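Local coordinates for galactokinase (Bifidobacterium longum subsp. infantis ATCC 15697 = JCM 1222 = DSM 20088, PDB 6TEQ), which probably phosphorylates galactose with ATP, as a GHMP-family galactokinase, and is caught here holding a 2-fluorinated galactose in its sugar pocket, at residues V4-V16 / P401-E415. Residues are numbered along the deposited sequence; the frame is centred on the assembly and turned at random.
Sequences VEFIEPLTHEEGV and PRALPAFAAASASRE
The methyl of A403 sits squarely over the ring of F6: CB lies 3.5 Å from the ring centroid and only 11° off its normal, a textbook CH-pi contact. With CG anti to its carbonyl carbon and beside its own N (chi1 -82°), F6 lays one ring face against that methyl; P405 N comes up at the ring edge. Alongside this pair the two backbones run parallel. A403 N donates to E5 O at 2.8 Å, in the carbonyl plane, and A403 O receives I7 N, so A403 is gripped at both its N-H and its carbonyl. R402 projects from the face of the sheet opposite F6, and in the I7 conformer described here CG1 rests 3.8 Å from R402 CD, the two side chains crossing at a slant. R402 runs extended to its salt bridge with D236, while a water bridges its NH1 and E5 OE2. Farther along, P405 CG packs 3.8 Å from P9 CD, and then the segments diverge. They meet again at H12, whose ND1 donates to E415 OE1 at 2.7 Å, close to the ring plane and nearly along the C-O axis; E415 OE2 is taken by R63, probably favouring a charged carboxylate. V16 CG2 packs 3.6 Å from E415 CB, on the same glutamate. The contact thus joins both ends of the chain across two sheets: strand 5-6 edges the five-stranded sheet beside 402-404, with helix 382-396 against V4 and F6, while helix 12-27, opened by the T11-E14 capping box, lies against strand 413-417, which pairs with strand 33-42.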
loop_
_atom_site.group_PDB
_atom_site.type_symbol
_atom_site.label_atom_id
_atom_site.label_comp_id
_atom_site.label_asym_id
_atom_site.label_seq_id
_atom_site.Cartn_x
_atom_site.Cartn_y
_atom_site.Cartn_z
ATOM N N VAL A 4 -18.542 -15.609 -6.931
ATOM C CA VAL A 4 -17.352 -14.898 -6.399
ATOM C C VAL A 4 -17.844 -13.888 -5.354
ATOM O O VAL A 4 -18.895 -13.219 -5.554
ATOM C CB VAL A 4 -16.525 -14.230 -7.521
ATOM C CG1 VAL A 4 -17.269 -13.124 -8.239
ATOM C CG2 VAL A 4 -15.189 -13.762 -6.965
ATOM N N GLU A 5 -17.167 -13.841 -4.234
ATOM C CA GLU A 5 -17.448 -12.915 -3.114
ATOM C C GLU A 5 -16.861 -11.533 -3.394
ATOM O O GLU A 5 -15.656 -11.470 -3.690
ATOM C CB GLU A 5 -16.884 -13.450 -1.800
ATOM C CG GLU A 5 -17.170 -12.629 -0.569
ATOM C CD GLU A 5 -16.526 -13.134 0.722
ATOM O OE1 GLU A 5 -17.015 -12.726 1.795
ATOM O OE2 GLU A 5 -15.508 -13.909 0.646
ATOM N N PHE A 6 -17.641 -10.485 -3.110
ATOM C CA PHE A 6 -17.165 -9.084 -3.000
ATOM C C PHE A 6 -17.137 -8.749 -1.507
ATOM O O PHE A 6 -18.121 -8.970 -0.780
ATOM C CB PHE A 6 -18.020 -8.104 -3.804
ATOM C CG PHE A 6 -17.667 -8.040 -5.272
ATOM C CD1 PHE A 6 -17.885 -9.142 -6.098
ATOM C CD2 PHE A 6 -17.051 -6.912 -5.819
ATOM C CE1 PHE A 6 -17.555 -9.102 -7.443
ATOM C CE2 PHE A 6 -16.721 -6.868 -7.164
ATOM C CZ PHE A 6 -16.961 -7.971 -7.975
ATOM N N ILE A 7 -15.968 -8.294 -1.051
ATOM C CA ILE A 7 -15.662 -7.927 0.362
ATOM C C ILE A 7 -15.989 -6.449 0.512
ATOM O O ILE A 7 -15.218 -5.633 -0.011
ATOM C CB ILE A 7 -14.176 -8.167 0.682
ATOM C CG1 ILE A 7 -13.814 -9.635 0.482
ATOM C CG2 ILE A 7 -13.828 -7.686 2.080
ATOM C CD1 ILE A 7 -14.764 -10.551 1.193
ATOM N N GLU A 8 -17.090 -6.123 1.180
ATOM C CA GLU A 8 -17.629 -4.747 1.255
ATOM C C GLU A 8 -16.833 -3.955 2.294
ATOM O O GLU A 8 -16.319 -4.513 3.266
ATOM C CB GLU A 8 -19.120 -4.787 1.562
ATOM C CG GLU A 8 -19.962 -5.326 0.418
ATOM C CD GLU A 8 -19.837 -4.521 -0.866
ATOM O OE1 GLU A 8 -19.734 -5.113 -1.974
ATOM O OE2 GLU A 8 -19.782 -3.295 -0.752
ATOM N N PRO A 9 -16.683 -2.621 2.153
ATOM C CA PRO A 9 -16.013 -1.890 3.214
ATOM C C PRO A 9 -17.002 -1.662 4.369
ATOM O O PRO A 9 -18.185 -1.492 4.204
ATOM C CB PRO A 9 -15.673 -0.532 2.587
ATOM C CG PRO A 9 -16.684 -0.398 1.483
ATOM C CD PRO A 9 -16.953 -1.804 0.974
ATOM N N LEU A 10 -16.449 -1.657 5.565
ATOM C CA LEU A 10 -17.133 -1.226 6.776
ATOM C C LEU A 10 -17.496 0.247 6.619
ATOM O O LEU A 10 -16.631 1.102 6.265
ATOM C CB LEU A 10 -16.234 -1.430 8.010
ATOM C CG LEU A 10 -15.898 -2.858 8.418
ATOM C CD1 LEU A 10 -14.732 -2.825 9.405
ATOM C CD2 LEU A 10 -17.092 -3.588 9.023
ATOM N N THR A 11 -18.715 0.573 6.983
ATOM C CA THR A 11 -19.127 1.976 7.117
ATOM C C THR A 11 -18.440 2.604 8.345
ATOM O O THR A 11 -17.927 1.871 9.237
ATOM C CB THR A 11 -20.658 2.078 7.208
ATOM O OG1 THR A 11 -21.066 1.486 8.442
ATOM C CG2 THR A 11 -21.350 1.427 6.033
ATOM N N HIS A 12 -18.420 3.927 8.361
ATOM C CA HIS A 12 -17.953 4.699 9.538
ATOM C C HIS A 12 -18.650 4.107 10.770
ATOM O O HIS A 12 -17.992 3.836 11.778
ATOM C CB HIS A 12 -18.191 6.193 9.277
ATOM C CG HIS A 12 -18.427 7.025 10.491
ATOM N ND1 HIS A 12 -17.391 7.405 11.322
ATOM C CD2 HIS A 12 -19.568 7.533 11.026
ATOM C CE1 HIS A 12 -17.883 8.133 12.302
ATOM N NE2 HIS A 12 -19.207 8.235 12.150
ATOM N N GLU A 13 -19.978 3.944 10.703
ATOM C CA GLU A 13 -20.782 3.523 11.887
ATOM C C GLU A 13 -20.366 2.112 12.324
ATOM O O GLU A 13 -20.202 1.861 13.519
ATOM C CB GLU A 13 -22.273 3.620 11.567
ATOM C CG GLU A 13 -22.740 5.053 11.290
ATOM C CD GLU A 13 -22.500 5.708 9.920
ATOM O OE1 GLU A 13 -21.905 5.079 8.950
ATOM O OE2 GLU A 13 -22.895 6.889 9.829
ATOM N N GLU A 14 -20.147 1.203 11.383
ATOM C CA GLU A 14 -19.800 -0.209 11.658
ATOM C C GLU A 14 -18.405 -0.281 12.259
ATOM O O GLU A 14 -18.208 -1.025 13.230
ATOM C CB GLU A 14 -19.851 -0.983 10.338
ATOM C CG GLU A 14 -21.261 -1.367 9.884
ATOM C CD GLU A 14 -21.385 -1.873 8.455
ATOM O OE1 GLU A 14 -20.411 -1.764 7.651
ATOM O OE2 GLU A 14 -22.479 -2.420 8.167
ATOM N N GLY A 15 -17.449 0.424 11.656
ATOM C CA GLY A 15 -16.063 0.412 12.131
ATOM C C GLY A 15 -15.975 0.952 13.545
ATOM O O GLY A 15 -15.336 0.333 14.427
ATOM N N VAL A 16 -16.621 2.083 13.787
ATOM C CA VAL A 16 -16.612 2.679 15.148
ATOM C C VAL A 16 -17.291 1.691 16.095
ATOM O O VAL A 16 -16.772 1.452 17.208
ATOM C CB VAL A 16 -17.255 4.063 15.181
ATOM C CG1 VAL A 16 -17.497 4.560 16.584
ATOM C CG2 VAL A 16 -16.405 5.058 14.407
ATOM N N PRO A 401 -10.741 -16.746 -5.751
ATOM C CA PRO A 401 -10.410 -15.352 -5.478
ATOM C C PRO A 401 -11.572 -14.677 -4.758
ATOM O O PRO A 401 -12.706 -15.221 -4.708
ATOM C CB PRO A 401 -10.169 -14.813 -6.887
ATOM C CG PRO A 401 -11.163 -15.555 -7.712
ATOM C CD PRO A 401 -11.227 -16.942 -7.123
ATOM N N ARG A 402 -11.333 -13.412 -4.394
ATOM C CA ARG A 402 -12.438 -12.552 -3.905
ATOM C C ARG A 402 -12.199 -11.169 -4.476
ATOM O O ARG A 402 -11.037 -10.813 -4.747
ATOM C CB ARG A 402 -12.531 -12.573 -2.391
ATOM C CG ARG A 402 -11.298 -12.049 -1.713
ATOM C CD ARG A 402 -11.286 -12.410 -0.214
ATOM N NE ARG A 402 -10.012 -12.096 0.328
ATOM C CZ ARG A 402 -9.644 -12.410 1.547
ATOM N NH1 ARG A 402 -10.555 -12.915 2.376
ATOM N NH2 ARG A 402 -8.407 -12.151 1.931
ATOM N N ALA A 403 -13.229 -10.384 -4.578
ATOM C CA ALA A 403 -13.143 -9.063 -5.172
ATOM C C ALA A 403 -13.566 -8.029 -4.152
ATOM O O ALA A 403 -14.057 -8.334 -3.093
ATOM C CB ALA A 403 -13.987 -9.024 -6.432
ATOM N N LEU A 404 -13.235 -6.783 -4.447
ATOM C CA LEU A 404 -13.573 -5.657 -3.551
ATOM C C LEU A 404 -14.049 -4.535 -4.455
ATOM O O LEU A 404 -13.397 -4.272 -5.467
ATOM C CB LEU A 404 -12.316 -5.137 -2.823
ATOM C CG LEU A 404 -11.556 -5.906 -1.763
ATOM C CD1 LEU A 404 -10.774 -6.990 -2.420
ATOM C CD2 LEU A 404 -10.588 -4.914 -1.078
ATOM N N PRO A 405 -15.103 -3.784 -4.071
ATOM C CA PRO A 405 -15.393 -2.516 -4.713
ATOM C C PRO A 405 -14.237 -1.562 -4.442
ATOM O O PRO A 405 -13.579 -1.663 -3.396
ATOM C CB PRO A 405 -16.665 -2.038 -4.051
ATOM C CG PRO A 405 -16.614 -2.679 -2.692
ATOM C CD PRO A 405 -15.965 -4.035 -2.919
ATOM N N ALA A 406 -14.033 -0.657 -5.375
ATOM C CA ALA A 406 -12.873 0.247 -5.274
ATOM C C ALA A 406 -13.183 1.565 -5.956
ATOM O O ALA A 406 -13.642 1.585 -7.075
ATOM C CB ALA A 406 -11.616 -0.404 -5.784
ATOM N N PHE A 407 -12.714 2.611 -5.329
ATOM C CA PHE A 407 -12.709 3.975 -5.874
ATOM C C PHE A 407 -11.746 4.740 -4.985
ATOM O O PHE A 407 -11.431 4.260 -3.879
ATOM C CB PHE A 407 -14.115 4.550 -5.863
ATOM C CG PHE A 407 -14.844 4.383 -4.554
ATOM C CD1 PHE A 407 -14.746 5.315 -3.536
ATOM C CD2 PHE A 407 -15.698 3.286 -4.401
ATOM C CE1 PHE A 407 -15.449 5.117 -2.344
ATOM C CE2 PHE A 407 -16.398 3.096 -3.214
ATOM C CZ PHE A 407 -16.270 4.013 -2.185
ATOM N N ALA A 408 -11.404 5.925 -5.384
ATOM C CA ALA A 408 -10.476 6.763 -4.621
ATOM C C ALA A 408 -11.235 7.373 -3.451
ATOM O O ALA A 408 -12.146 8.216 -3.615
ATOM C CB ALA A 408 -9.884 7.822 -5.514
ATOM N N ALA A 409 -10.858 6.952 -2.254
ATOM C CA ALA A 409 -11.491 7.288 -0.969
ATOM C C ALA A 409 -10.553 8.140 -0.120
ATOM O O ALA A 409 -9.446 8.489 -0.529
ATOM C CB ALA A 409 -11.917 6.005 -0.277
ATOM N N ALA A 410 -11.088 8.599 1.014
ATOM C CA ALA A 410 -10.397 9.494 1.951
ATOM C C ALA A 410 -9.284 8.783 2.702
ATOM O O ALA A 410 -9.263 7.514 2.839
ATOM C CB ALA A 410 -11.447 10.054 2.907
ATOM N N SER A 411 -8.337 9.597 3.149
ATOM C CA SER A 411 -7.181 9.120 3.914
ATOM C C SER A 411 -7.614 8.844 5.364
ATOM O O SER A 411 -8.811 8.953 5.724
ATOM C CB SER A 411 -6.058 10.138 3.868
ATOM O OG SER A 411 -6.458 11.312 4.592
ATOM N N ALA A 412 -6.653 8.549 6.189
ATOM C CA ALA A 412 -6.828 8.269 7.634
ATOM C C ALA A 412 -7.537 9.458 8.289
ATOM O O ALA A 412 -7.293 10.616 7.922
ATOM C CB ALA A 412 -5.520 7.975 8.274
ATOM N N SER A 413 -8.287 9.195 9.320
ATOM C CA SER A 413 -9.017 10.257 10.035
ATOM C C SER A 413 -9.418 9.771 11.406
ATOM O O SER A 413 -9.494 8.529 11.638
ATOM C CB SER A 413 -10.209 10.740 9.279
ATOM O OG SER A 413 -11.197 9.759 9.181
ATOM N N ARG A 414 -9.722 10.721 12.260
ATOM C CA ARG A 414 -10.463 10.398 13.488
ATOM C C ARG A 414 -11.905 10.100 13.098
ATOM O O ARG A 414 -12.486 10.798 12.248
ATOM C CB ARG A 414 -10.475 11.522 14.539
ATOM C CG ARG A 414 -11.061 11.012 15.850
ATOM C CD ARG A 414 -10.620 11.944 16.930
ATOM N NE ARG A 414 -11.400 13.156 16.833
ATOM C CZ ARG A 414 -11.036 14.342 17.378
ATOM N NH1 ARG A 414 -9.876 14.498 17.982
ATOM N NH2 ARG A 414 -11.815 15.394 17.275
ATOM N N GLU A 415 -12.439 9.031 13.644
ATOM C CA GLU A 415 -13.796 8.522 13.363
ATOM C C GLU A 415 -14.742 8.879 14.509
ATOM O O GLU A 415 -15.852 9.186 14.202
ATOM C CB GLU A 415 -13.723 7.013 13.115
ATOM C CG GLU A 415 -12.915 6.576 11.898
ATOM C CD GLU A 415 -13.621 6.663 10.563
ATOM O OE1 GLU A 415 -14.833 6.814 10.582
ATOM O OE2 GLU A 415 -12.962 6.569 9.496
HETATM O O HOH W 1 -14.950 -15.728 -3.534
HETATM O O HOH W 2 -13.242 -13.775 2.228
#